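Local coordinates for leucine-rich repeat protein (Bacteroides thetaiotaomicron, PDB 4ECN), which is of unknown function but, as an extracellular leucine-rich repeat protein, probably binds other proteins, at residues A[632-637]-A[671-676]. Sequence-based numbering, arbitrary orientation.
Sequences KYIPNI and KGINAS
N636 and K671 meet inside the leucine-rich repeat solenoid, where the loop 632-637, which follows strand 623-625, packs against residues 671-676, the lead into strand 675-679 two places along the parallel sheet. K671 is the side chain to follow. Its CB passes 3.6 Å from OD1 of N636, and CG lies only slightly farther from the same oxygen. A bend at chi3 then turns the chain back toward the loop, so that CE of K671 lies 3.3 Å from the backbone O of N636. At the tip NZ of K671 makes a weak hydrogen bond to the backbone O of N636, 3.4 Å away.

The firmer link also has K671 as donor, this time through its backbone N-H. N636 holds CG anti to its own backbone N (chi1 -165°), which brings OD1 up to the backbone N of K671 at 3.1 Å. This bond is nearly straight, 169° at the hydrogen, with the donor tilted 22° from the carbonyl plane. On the other branch of the amide, ND2 bonds to the carbonyl O of D669, fixing the rotation of the group, and the backbone of N636 sits at the centre of an inverse gamma turn. A leucine in its place is likely to leave the N-H of K671 and the carbonyl O of D669 without these partners.

Farther into the core, I634 and I673 close the apolar side of the contact, CG2 of the first 4.0 Å from CD1 of the second, and I673 also leans on M646 and V649 of the intervening strand. Between this pair and the amide sits a water, 2.8 Å from OD1 of N636 and 2.6 Å from the carbonyl O of G672.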
ATOM      1  N   LYS A 632     -23.028  -8.919  25.992  1.00 46.12           N
ATOM      2  CA  LYS A 632     -24.251  -9.429  26.615  1.00 45.59           C
ATOM      3  C   LYS A 632     -25.470  -8.527  26.314  1.00 49.94           C
ATOM      4  O   LYS A 632     -26.607  -9.005  26.323  1.00 50.02           O
ATOM      5  CB  LYS A 632     -24.065  -9.532  28.144  1.00 48.19           C
ATOM      6  CG  LYS A 632     -22.967 -10.459  28.636  1.00 54.17           C
ATOM      7  CD  LYS A 632     -22.810 -10.296  30.130  1.00 63.32           C
ATOM      8  CE  LYS A 632     -21.531 -10.874  30.676  1.00 74.58           C
ATOM      9  NZ  LYS A 632     -21.468 -10.747  32.157  1.00 84.35           N
ATOM     10  N   TYR A 633     -25.230  -7.210  26.120  1.00 46.25           N
ATOM     11  CA  TYR A 633     -26.263  -6.175  25.927  1.00 44.99           C
ATOM     12  C   TYR A 633     -25.907  -5.130  24.874  1.00 47.37           C
ATOM     13  O   TYR A 633     -24.712  -4.852  24.656  1.00 46.28           O
ATOM     14  CB  TYR A 633     -26.499  -5.388  27.251  1.00 45.56           C
ATOM     15  CG  TYR A 633     -26.721  -6.226  28.487  1.00 46.38           C
ATOM     16  CD1 TYR A 633     -27.987  -6.710  28.806  1.00 48.31           C
ATOM     17  CD2 TYR A 633     -25.678  -6.491  29.368  1.00 47.25           C
ATOM     18  CE1 TYR A 633     -28.206  -7.450  29.967  1.00 49.41           C
ATOM     19  CE2 TYR A 633     -25.875  -7.267  30.511  1.00 48.76           C
ATOM     20  CZ  TYR A 633     -27.144  -7.734  30.813  1.00 58.22           C
ATOM     21  OH  TYR A 633     -27.347  -8.465  31.954  1.00 63.46           O
ATOM     22  N   ILE A 634     -26.961  -4.478  24.302  1.00 41.99           N
ATOM     23  CA  ILE A 634     -26.802  -3.339  23.408  1.00 41.54           C
ATOM     24  C   ILE A 634     -26.445  -2.161  24.336  1.00 49.38           C
ATOM     25  O   ILE A 634     -27.204  -1.897  25.285  1.00 49.97           O
ATOM     26  CB  ILE A 634     -28.038  -3.080  22.485  1.00 43.89           C
ATOM     27  CG1 ILE A 634     -28.320  -4.276  21.546  1.00 42.81           C
ATOM     28  CG2 ILE A 634     -27.875  -1.783  21.661  1.00 43.78           C
ATOM     29  CD1 ILE A 634     -29.780  -4.489  21.281  1.00 37.62           C
ATOM     30  N   PRO A 635     -25.252  -1.523  24.170  1.00 46.74           N
ATOM     31  CA  PRO A 635     -24.885  -0.420  25.079  1.00 46.80           C
ATOM     32  C   PRO A 635     -25.749   0.833  24.837  1.00 49.46           C
ATOM     33  O   PRO A 635     -26.069   1.146  23.688  1.00 48.04           O
ATOM     34  CB  PRO A 635     -23.410  -0.173  24.745  1.00 48.33           C
ATOM     35  CG  PRO A 635     -23.266  -0.606  23.330  1.00 51.59           C
ATOM     36  CD  PRO A 635     -24.215  -1.744  23.134  1.00 47.02           C
ATOM     37  N   ASN A 636     -26.139   1.539  25.920  1.00 46.78           N
ATOM     38  CA  ASN A 636     -26.968   2.749  25.836  1.00 46.78           C
ATOM     39  C   ASN A 636     -26.080   4.004  25.567  1.00 52.99           C
ATOM     40  O   ASN A 636     -26.086   4.974  26.346  1.00 54.97           O
ATOM     41  CB  ASN A 636     -27.797   2.918  27.112  1.00 42.51           C
ATOM     42  CG  ASN A 636     -28.926   3.900  26.969  1.00 61.28           C
ATOM     43  OD1 ASN A 636     -29.392   4.209  25.866  1.00 63.64           O
ATOM     44  ND2 ASN A 636     -29.438   4.363  28.083  1.00 50.13           N
ATOM     45  N   ILE A 637     -25.332   3.979  24.436  1.00 46.71           N
ATOM     46  CA  ILE A 637     -24.406   5.047  24.066  1.00 45.12           C
ATOM     47  C   ILE A 637     -24.884   5.827  22.819  1.00 48.53           C
ATOM     48  O   ILE A 637     -24.111   6.626  22.282  1.00 48.09           O
ATOM     49  CB  ILE A 637     -22.980   4.481  23.843  1.00 47.16           C
ATOM     50  CG1 ILE A 637     -22.955   3.337  22.811  1.00 46.01           C
ATOM     51  CG2 ILE A 637     -22.359   4.060  25.181  1.00 48.67           C
ATOM     52  CD1 ILE A 637     -21.554   3.008  22.264  1.00 49.41           C
ATOM     53  N   LYS A 671     -32.332   5.212  25.523  1.00 51.70           N
ATOM     54  CA  LYS A 671     -32.381   6.329  24.548  1.00 50.23           C
ATOM     55  C   LYS A 671     -32.526   5.897  23.066  1.00 49.85           C
ATOM     56  O   LYS A 671     -32.661   6.762  22.201  1.00 47.58           O
ATOM     57  CB  LYS A 671     -31.082   7.175  24.641  1.00 52.79           C
ATOM     58  CG  LYS A 671     -30.776   7.832  25.993  1.00 62.65           C
ATOM     59  CD  LYS A 671     -29.383   8.515  26.045  1.00 68.26           C
ATOM     60  CE  LYS A 671     -28.185   7.567  26.085  1.00 74.75           C
ATOM     61  NZ  LYS A 671     -26.869   8.271  26.050  1.00 76.62           N
ATOM     62  N   GLY A 672     -32.446   4.601  22.782  1.00 46.10           N
ATOM     63  CA  GLY A 672     -32.532   4.076  21.420  1.00 45.19           C
ATOM     64  C   GLY A 672     -31.265   4.267  20.604  1.00 49.31           C
ATOM     65  O   GLY A 672     -30.230   4.662  21.151  1.00 50.41           O
ATOM     66  N   ILE A 673     -31.340   3.985  19.281  1.00 44.08           N
ATOM     67  CA  ILE A 673     -30.228   4.088  18.320  1.00 43.13           C
ATOM     68  C   ILE A 673     -30.644   4.957  17.120  1.00 49.34           C
ATOM     69  O   ILE A 673     -31.653   4.665  16.464  1.00 49.02           O
ATOM     70  CB  ILE A 673     -29.737   2.681  17.819  1.00 44.99           C
ATOM     71  CG1 ILE A 673     -29.598   1.626  18.956  1.00 44.44           C
ATOM     72  CG2 ILE A 673     -28.461   2.791  16.946  1.00 45.50           C
ATOM     73  CD1 ILE A 673     -29.239   0.236  18.518  1.00 39.73           C
ATOM     74  N   ASN A 674     -29.829   5.978  16.790  1.00 46.51           N
ATOM     75  CA  ASN A 674     -30.073   6.848  15.644  1.00 46.04           C
ATOM     76  C   ASN A 674     -29.319   6.292  14.421  1.00 49.47           C
ATOM     77  O   ASN A 674     -28.291   6.830  14.027  1.00 50.10           O
ATOM     78  CB  ASN A 674     -29.665   8.281  15.974  1.00 47.92           C
ATOM     79  CG  ASN A 674     -28.244   8.427  16.473  1.00 61.60           C
ATOM     80  OD1 ASN A 674     -27.843   7.861  17.493  1.00 54.15           O
ATOM     81  ND2 ASN A 674     -27.458   9.204  15.763  1.00 55.71           N
ATOM     82  N   ALA A 675     -29.818   5.184  13.842  1.00 44.32           N
ATOM     83  CA  ALA A 675     -29.185   4.506  12.714  1.00 42.57           C
ATOM     84  C   ALA A 675     -30.209   3.814  11.834  1.00 45.43           C
ATOM     85  O   ALA A 675     -31.168   3.221  12.341  1.00 43.53           O
ATOM     86  CB  ALA A 675     -28.170   3.490  13.208  1.00 43.03           C
ATOM     87  N   SER A 676     -29.985   3.880  10.498  1.00 41.65           N
ATOM     88  CA  SER A 676     -30.871   3.304   9.489  1.00 40.30           C
ATOM     89  C   SER A 676     -30.820   1.783   9.507  1.00 41.60           C
ATOM     90  O   SER A 676     -31.857   1.164   9.348  1.00 40.66           O
ATOM     91  CB  SER A 676     -30.501   3.817   8.104  1.00 44.05           C
ATOM     92  OG  SER A 676     -30.487   5.237   8.074  1.00 51.36           O
TER
HETATM   93  O   HOH W   1     -28.642   3.959  23.136  1.00 40.67           O